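Putative general stress protein 26 (Jannaschia sp., PDB 2QEA) is of unproven function but probably binds a flavin such as FMN, as a pyridoxamine 5'-phosphate oxidase-like protein, and may act as an oxidoreductase. Local coordinates at residues S70-E74 / G75-D79; W104-G108 / Q109-D113; G133-F136 / L137-A141. All coordinates share one frame; numbering follows the deposited sequence.

Three short-range contacts show how one chain fixes a hairpin loop, a surface turn and a helix start. They follow one another along the sequence without touching. Contacts 1 and 3 lie on the same side of the chain's centre, their own centres about 17 Å apart and their nearest atoms about 6 Å apart; strand 114-129, which pairs with the hairpin of contact 1, leads on to the helix of contact 3. Contact 2 lies across the chain's centre, about 31 Å from contact 1 and about 44 Å from contact 3, centre to centre. One bound calcium ion lies about 7 Å from the Glu74 side chain, and a different one about 10 Å from that of Ile140. Each contact touches the second subunit.

Contact 1 (S70-E74 / G75-D79); sequences SDDGE and GLYAD
Between Asp71 and Leu76 the backbones of two antiparallel strands are joined by a pair of bonds: Asp71 N gives its hydrogen to Leu76 O at 3.0 Å, and Leu76 N gives its own to Asp71 O at 3.2 Å. That carbonyl has a second, weak donor in Gly75 N. Gly75 and Leu76 thus both face Asp71, which makes this a G1 beta bulge, and the positive phi of Gly75 suits a residue without CB, since a side chain there would run into Glu74 O.

Side-chain-to-backbone bonding secures the loop itself. Asp71 OD1 accepts from Glu74 N at 3.0 Å, on its anti side and 34° out of the carboxylate plane, closing an Asx motif that spans Asp71 to Glu74. The bulge and this motif together finish the hairpin of strands 63-71 and 76-87 in the antiparallel sheet.

The remaining bond joins two side chains. Tyr77, its CG anti to the carbonyl carbon (chi1 -50°), lays its ring back along the loop, and OH donates to the anti lone pair of Asp72 OD1 at 2.7 Å. The oxygen lies at the ring edge, with carboxylate and ring planes 52° apart. At the same edge Ser70 OG meets Tyr77 CD1 at 3.5 Å. Ser18 of the second subunit also hydrogen-bonds Asp72 OD1, while Leu76, on the sheet face opposite Tyr77, packs against Phe9 and Leu13 of helix 2-13.

Contact 2 (W104-G108 / Q109-D113); sequences WFDGG and QHDPD
Phe105 lays its ring beside Asp113, CE1 coming 4.1 Å from Asp113 CB and 3.8 Å from Asp113 O. The ring and the Asp113 carboxylate are turned 78° apart, and it is the CB and backbone of Asp113 that the ring touches, obliquely. Having CG anti to the carbonyl carbon (chi1 -56°) sends the ring across the loop to Asp113. Phe105 CB, for its part, lies 3.9 Å from Asp111 OD2.

The Asp111 carboxylate ties the two halves of the loop together with one oxygen each. Its OD2 takes the hydrogen of Gly107 N at 2.9 Å, and its OD1 that of Asp113 N, also at 2.9 Å; each oxygen uses its anti lone pair. The second bond makes an Asx turn. The first holds the type I beta turn of Phe105 to Gly108, whose own closing bond, from Gly108 N to Phe105 O, is weak. Turn and Asx turn together carry the chain from the end of helix 99-104 into strand 114-129. With an alanine in place of Asp111, Gly107 N and Asp113 N lose their carboxylate acceptor, and the turn from Phe105 to Gly108 is likely to shift more easily.

Asp106 OD1 sits 3.3 Å from Asp111 OD2, a pairing of like charges that the two backbone N-H groups probably soften on the Asp111 side. Beyond the loop, Trp97 packs on both Phe105 and Gln109, and Asp94 accepts a hydrogen bond from Gln109 NE2.

Contact 3 (G133-F136 / L137-A141); sequences GARF and LYEIA
Arg135 and Glu139 both send their side chains out with CG anti to the backbone N (chi1 -176° for the arginine) and then bend at chi2, which lays the two chains side by side, pointing the same way, one helical turn apart. Glu139 OE1 thereby arrives at the edge of the guanidinium, near its plane, and forms a rather long salt bridge with Arg135 NH2. OE1 lies equally near NE and NH2 of Arg135, both at 3.5 Å, so a single oxygen faces that edge; the guanidinium and carboxylate planes are turned 54° apart.

A second pair with the same spacing is apolar. The ring of Phe136 receives Ile140 CD1 over one face, 3.6 Å from the ring centroid and 22° off its normal: a CH-pi contact, displaced toward the rim where Phe136 CE1 is 3.4 Å away. The delta methyl also rests against the backbone, 3.2 Å from Phe136 O.

Beneath both pairs run the i to i+4 bonds of the first turns of helix 134-146. Gly133 is the N-cap residue, and its O accepts from Leu137 N at 3.3 Å, nearly along the C=O axis; the bond from Glu139 N to Arg135 O, at 2.9 Å, is shorter. Val100 and Phe99 of the second subunit pack on Phe136 and Ile140 respectively, placing the apolar side of the helix at the dimer interface.

Arg135 NH2 also bridges to Glu130, and Glu139 OE2 accepts from Asp151 N. The arginine thus stands between two acids, its charge probably easing their mutual repulsion, while Glu139 spends one oxygen on each partner and links the helix start to the loop beyond its end.

Contact 1 (S70-E74 / G75-D79)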
loop_
_atom_site.group_PDB
_atom_site.type_symbol
_atom_site.label_atom_id
_atom_site.label_comp_id
_atom_site.label_asym_id
_atom_site.label_seq_id
_atom_site.Cartn_x
_atom_site.Cartn_y
_atom_site.Cartn_z
ATOM N N SER A 70 -1.746 -2.897 0.563
ATOM C CA SER A 70 -0.798 -3.344 1.593
ATOM C C SER A 70 -1.480 -3.140 2.947
ATOM O O SER A 70 -1.538 -2.017 3.440
ATOM C CB SER A 70 0.519 -2.565 1.502
ATOM O OG SER A 70 1.447 -2.994 2.491
ATOM N N ASP A 71 -2.025 -4.221 3.507
ATOM C CA ASP A 71 -2.798 -4.180 4.758
ATOM C C ASP A 71 -2.322 -5.282 5.718
ATOM O O ASP A 71 -2.521 -6.471 5.448
ATOM C CB ASP A 71 -4.287 -4.336 4.405
ATOM C CG ASP A 71 -5.224 -3.958 5.550
ATOM O OD1 ASP A 71 -5.143 -4.558 6.643
ATOM O OD2 ASP A 71 -6.088 -3.081 5.330
ATOM N N ASP A 72 -1.698 -4.873 6.828
ATOM C CA ASP A 72 -1.192 -5.800 7.859
ATOM C C ASP A 72 -2.306 -6.461 8.675
ATOM O O ASP A 72 -2.186 -7.638 9.029
ATOM C CB ASP A 72 -0.209 -5.094 8.817
ATOM C CG ASP A 72 1.055 -4.589 8.120
ATOM O OD1 ASP A 72 1.502 -5.184 7.119
ATOM O OD2 ASP A 72 1.627 -3.593 8.603
ATOM N N GLY A 73 -3.365 -5.704 8.984
ATOM C CA GLY A 73 -4.523 -6.207 9.743
ATOM C C GLY A 73 -5.201 -7.400 9.089
ATOM O O GLY A 73 -5.575 -8.356 9.776
ATOM N N GLU A 74 -5.343 -7.334 7.764
ATOM C CA GLU A 74 -5.914 -8.415 6.947
ATOM C C GLU A 74 -4.863 -9.349 6.342
ATOM O O GLU A 74 -5.192 -10.480 5.989
ATOM C CB GLU A 74 -6.797 -7.831 5.831
ATOM C CG GLU A 74 -8.045 -7.113 6.348
ATOM C CD GLU A 74 -8.994 -8.048 7.093
ATOM O OE1 GLU A 74 -9.371 -9.097 6.521
ATOM O OE2 GLU A 74 -9.375 -7.725 8.238
ATOM N N GLY A 75 -3.614 -8.892 6.233
ATOM C CA GLY A 75 -2.542 -9.685 5.630
ATOM C C GLY A 75 -2.741 -9.879 4.134
ATOM O O GLY A 75 -2.478 -10.965 3.614
ATOM N N LEU A 76 -3.230 -8.830 3.463
ATOM C CA LEU A 76 -3.475 -8.822 2.022
ATOM C C LEU A 76 -2.547 -7.787 1.407
ATOM O O LEU A 76 -2.616 -6.606 1.759
ATOM C CB LEU A 76 -4.933 -8.462 1.716
ATOM C CG LEU A 76 -5.366 -8.426 0.242
ATOM C CD1 LEU A 76 -5.132 -9.767 -0.447
ATOM C CD2 LEU A 76 -6.822 -8.021 0.137
ATOM N N TYR A 77 -1.674 -8.247 0.513
ATOM C CA TYR A 77 -0.715 -7.400 -0.202
ATOM C C TYR A 77 -0.893 -7.737 -1.676
ATOM O O TYR A 77 -0.925 -8.921 -2.028
ATOM C CB TYR A 77 0.714 -7.679 0.274
ATOM C CG TYR A 77 0.858 -7.660 1.781
ATOM C CD1 TYR A 77 1.149 -6.474 2.464
ATOM C CD2 TYR A 77 0.670 -8.829 2.536
ATOM C CE1 TYR A 77 1.266 -6.452 3.868
ATOM C CE2 TYR A 77 0.781 -8.819 3.937
ATOM C CZ TYR A 77 1.079 -7.628 4.596
ATOM O OH TYR A 77 1.192 -7.619 5.967
ATOM N N ALA A 78 -1.034 -6.720 -2.527
ATOM C CA ALA A 78 -1.280 -6.948 -3.953
ATOM C C ALA A 78 -0.958 -5.751 -4.836
ATOM O O ALA A 78 -1.331 -4.633 -4.502
ATOM C CB ALA A 78 -2.739 -7.343 -4.160
ATOM N N ASP A 79 -0.247 -6.001 -5.937
ATOM C CA ASP A 79 0.035 -5.004 -6.967
ATOM C C ASP A 79 -0.798 -5.498 -8.150
ATOM O O ASP A 79 -0.470 -6.530 -8.738
ATOM C CB ASP A 79 1.534 -4.950 -7.302
ATOM C CG ASP A 79 1.882 -3.893 -8.357
ATOM O OD1 ASP A 79 1.011 -3.094 -8.767
ATOM O OD2 ASP A 79 3.056 -3.854 -8.780
#

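Contact 2 (W104-G108 / Q109-D113)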
loop_
_atom_site.group_PDB
_atom_site.type_symbol
_atom_site.label_atom_id
_atom_site.label_comp_id
_atom_site.label_asym_id
_atom_site.label_seq_id
_atom_site.Cartn_x
_atom_site.Cartn_y
_atom_site.Cartn_z
ATOM N N TRP A 104 -18.099 14.426 2.637
ATOM C CA TRP A 104 -17.408 14.989 1.459
ATOM C C TRP A 104 -18.347 15.644 0.433
ATOM O O TRP A 104 -18.001 16.688 -0.128
ATOM C CB TRP A 104 -16.534 13.928 0.764
ATOM C CG TRP A 104 -15.272 13.622 1.506
ATOM C CD1 TRP A 104 -15.102 12.713 2.510
ATOM C CD2 TRP A 104 -13.997 14.236 1.299
ATOM N NE1 TRP A 104 -13.795 12.721 2.945
ATOM C CE2 TRP A 104 -13.093 13.646 2.218
ATOM C CE3 TRP A 104 -13.525 15.232 0.422
ATOM C CZ2 TRP A 104 -11.734 14.019 2.288
ATOM C CZ3 TRP A 104 -12.169 15.608 0.489
ATOM C CH2 TRP A 104 -11.292 14.999 1.419
ATOM N N PHE A 105 -19.508 15.027 0.198
ATOM C CA PHE A 105 -20.509 15.509 -0.769
ATOM C C PHE A 105 -21.807 15.884 -0.039
ATOM O O PHE A 105 -22.633 15.016 0.266
ATOM C CB PHE A 105 -20.744 14.442 -1.845
ATOM C CG PHE A 105 -19.484 14.027 -2.549
ATOM C CD1 PHE A 105 -18.976 14.793 -3.601
ATOM C CD2 PHE A 105 -18.782 12.888 -2.143
ATOM C CE1 PHE A 105 -17.790 14.422 -4.252
ATOM C CE2 PHE A 105 -17.596 12.505 -2.783
ATOM C CZ PHE A 105 -17.100 13.275 -3.839
ATOM N N ASP A 106 -21.963 17.182 0.241
ATOM C CA ASP A 106 -23.138 17.725 0.969
ATOM C C ASP A 106 -24.528 17.455 0.353
ATOM O O ASP A 106 -25.526 17.460 1.082
ATOM C CB ASP A 106 -22.976 19.239 1.267
ATOM C CG ASP A 106 -22.836 20.100 0.006
ATOM O OD1 ASP A 106 -22.417 19.583 -1.054
ATOM O OD2 ASP A 106 -23.123 21.313 0.089
ATOM N N GLY A 107 -24.582 17.216 -0.963
ATOM C CA GLY A 107 -25.830 16.917 -1.685
ATOM C C GLY A 107 -26.203 15.447 -1.847
ATOM O O GLY A 107 -26.914 15.105 -2.797
ATOM N N GLY A 108 -25.740 14.581 -0.939
ATOM C CA GLY A 108 -26.024 13.140 -0.996
ATOM C C GLY A 108 -25.333 12.439 -2.154
ATOM O O GLY A 108 -24.342 12.950 -2.689
ATOM N N GLN A 109 -25.842 11.262 -2.527
ATOM C CA GLN A 109 -25.294 10.498 -3.668
ATOM C C GLN A 109 -25.652 11.119 -5.028
ATOM O O GLN A 109 -24.945 10.878 -6.012
ATOM C CB GLN A 109 -25.657 9.005 -3.595
ATOM C CG GLN A 109 -27.121 8.630 -3.793
ATOM C CD GLN A 109 -27.368 7.141 -3.574
ATOM O OE1 GLN A 109 -27.884 6.452 -4.454
ATOM N NE2 GLN A 109 -26.976 6.637 -2.407
ATOM N N HIS A 110 -26.734 11.906 -5.074
ATOM C CA HIS A 110 -27.150 12.653 -6.266
ATOM C C HIS A 110 -26.676 14.105 -6.076
ATOM O O HIS A 110 -27.479 15.028 -5.888
ATOM C CB HIS A 110 -28.668 12.554 -6.483
ATOM C CG HIS A 110 -29.153 11.154 -6.713
ATOM N ND1 HIS A 110 -28.970 10.490 -7.907
ATOM C CD2 HIS A 110 -29.820 10.296 -5.905
ATOM C CE1 HIS A 110 -29.497 9.282 -7.823
ATOM N NE2 HIS A 110 -30.020 9.139 -6.619
ATOM N N ASP A 111 -25.349 14.260 -6.091
ATOM C CA ASP A 111 -24.632 15.537 -5.954
ATOM C C ASP A 111 -23.887 15.731 -7.292
ATOM O O ASP A 111 -23.384 14.744 -7.842
ATOM C CB ASP A 111 -23.674 15.434 -4.751
ATOM C CG ASP A 111 -22.856 16.704 -4.487
ATOM O OD1 ASP A 111 -22.018 17.097 -5.326
ATOM O OD2 ASP A 111 -23.002 17.277 -3.387
ATOM N N PRO A 112 -23.812 16.982 -7.821
ATOM C CA PRO A 112 -23.129 17.201 -9.116
ATOM C C PRO A 112 -21.653 16.794 -9.172
ATOM O O PRO A 112 -21.203 16.341 -10.220
ATOM C CB PRO A 112 -23.266 18.715 -9.341
ATOM C CG PRO A 112 -23.517 19.280 -7.996
ATOM C CD PRO A 112 -24.337 18.254 -7.290
ATOM N N ASP A 113 -20.933 16.944 -8.059
ATOM C CA ASP A 113 -19.505 16.594 -7.983
ATOM C C ASP A 113 -19.213 15.095 -7.805
ATOM O O ASP A 113 -18.074 14.691 -8.018
ATOM C CB ASP A 113 -18.810 17.384 -6.857
ATOM C CG ASP A 113 -18.907 18.903 -7.039
ATOM O OD1 ASP A 113 -19.394 19.377 -8.092
ATOM O OD2 ASP A 113 -18.494 19.630 -6.108
#

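Contact 3 (G133-F136 / L137-A141)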
loop_
_atom_site.group_PDB
_atom_site.type_symbol
_atom_site.label_atom_id
_atom_site.label_comp_id
_atom_site.label_asym_id
_atom_site.label_seq_id
_atom_site.Cartn_x
_atom_site.Cartn_y
_atom_site.Cartn_z
ATOM N N GLY A 133 -0.935 -10.097 14.218
ATOM C CA GLY A 133 -1.517 -10.185 15.559
ATOM C C GLY A 133 -1.008 -11.400 16.317
ATOM O O GLY A 133 0.181 -11.716 16.252
ATOM N N ALA A 134 -1.919 -12.080 17.021
ATOM C CA ALA A 134 -1.601 -13.258 17.851
ATOM C C ALA A 134 -0.910 -14.408 17.110
ATOM O O ALA A 134 0.042 -14.993 17.637
ATOM C CB ALA A 134 -2.867 -13.779 18.546
ATOM N N ARG A 135 -1.381 -14.716 15.900
ATOM C CA ARG A 135 -0.816 -15.818 15.102
ATOM C C ARG A 135 0.588 -15.514 14.551
ATOM O O ARG A 135 1.414 -16.428 14.466
ATOM C CB ARG A 135 -1.781 -16.257 13.979
ATOM C CG ARG A 135 -1.320 -17.472 13.133
ATOM C CD ARG A 135 -1.062 -18.749 13.957
ATOM N NE ARG A 135 -0.403 -19.793 13.168
ATOM C CZ ARG A 135 -1.001 -20.667 12.346
ATOM N NH1 ARG A 135 -2.328 -20.671 12.149
ATOM N NH2 ARG A 135 -0.250 -21.563 11.697
ATOM N N PHE A 136 0.846 -14.257 14.170
ATOM C CA PHE A 136 2.173 -13.835 13.673
ATOM C C PHE A 136 3.248 -13.944 14.766
ATOM O O PHE A 136 4.345 -14.439 14.500
ATOM C CB PHE A 136 2.124 -12.409 13.104
ATOM C CG PHE A 136 3.459 -11.894 12.621
ATOM C CD1 PHE A 136 3.987 -12.323 11.400
ATOM C CD2 PHE A 136 4.194 -10.978 13.387
ATOM C CE1 PHE A 136 5.234 -11.847 10.940
ATOM C CE2 PHE A 136 5.442 -10.496 12.942
ATOM C CZ PHE A 136 5.961 -10.931 11.715
ATOM N N LEU A 137 2.927 -13.471 15.974
ATOM C CA LEU A 137 3.841 -13.558 17.128
ATOM C C LEU A 137 4.140 -15.020 17.492
ATOM O O LEU A 137 5.286 -15.354 17.807
ATOM C CB LEU A 137 3.280 -12.818 18.353
ATOM C CG LEU A 137 3.040 -11.308 18.237
ATOM C CD1 LEU A 137 2.365 -10.794 19.502
ATOM C CD2 LEU A 137 4.327 -10.539 17.958
ATOM N N TYR A 138 3.109 -15.872 17.439
ATOM C CA TYR A 138 3.255 -17.314 17.690
ATOM C C TYR A 138 4.134 -17.989 16.626
ATOM O O TYR A 138 4.997 -18.800 16.968
ATOM C CB TYR A 138 1.881 -18.025 17.767
ATOM C CG TYR A 138 1.988 -19.542 17.824
ATOM C CD1 TYR A 138 2.231 -20.200 19.033
ATOM C CD2 TYR A 138 1.892 -20.319 16.654
ATOM C CE1 TYR A 138 2.359 -21.599 19.084
ATOM C CE2 TYR A 138 2.024 -21.719 16.694
ATOM C CZ TYR A 138 2.255 -22.351 17.914
ATOM O OH TYR A 138 2.385 -23.721 17.964
ATOM N N GLU A 139 3.897 -17.659 15.352
ATOM C CA GLU A 139 4.627 -18.275 14.229
ATOM C C GLU A 139 6.129 -17.940 14.232
ATOM O O GLU A 139 6.948 -18.809 13.922
ATOM C CB GLU A 139 3.975 -17.916 12.878
ATOM C CG GLU A 139 4.382 -18.819 11.699
ATOM C CD GLU A 139 3.961 -20.285 11.851
ATOM O OE1 GLU A 139 2.992 -20.578 12.588
ATOM O OE2 GLU A 139 4.607 -21.149 11.219
ATOM N N ILE A 140 6.475 -16.696 14.576
ATOM C CA ILE A 140 7.885 -16.268 14.703
ATOM C C ILE A 140 8.532 -16.973 15.901
ATOM O O ILE A 140 9.637 -17.489 15.776
ATOM C CB ILE A 140 8.053 -14.712 14.783
ATOM C CG1 ILE A 140 8.048 -14.085 13.382
ATOM C CG2 ILE A 140 9.399 -14.317 15.387
ATOM C CD1 ILE A 140 6.832 -14.362 12.543
ATOM N N ALA A 141 7.835 -16.993 17.041
ATOM C CA ALA A 141 8.305 -17.695 18.250
ATOM C C ALA A 141 8.462 -19.211 18.029
ATOM O O ALA A 141 9.408 -19.816 18.548
ATOM C CB ALA A 141 7.368 -17.431 19.426
#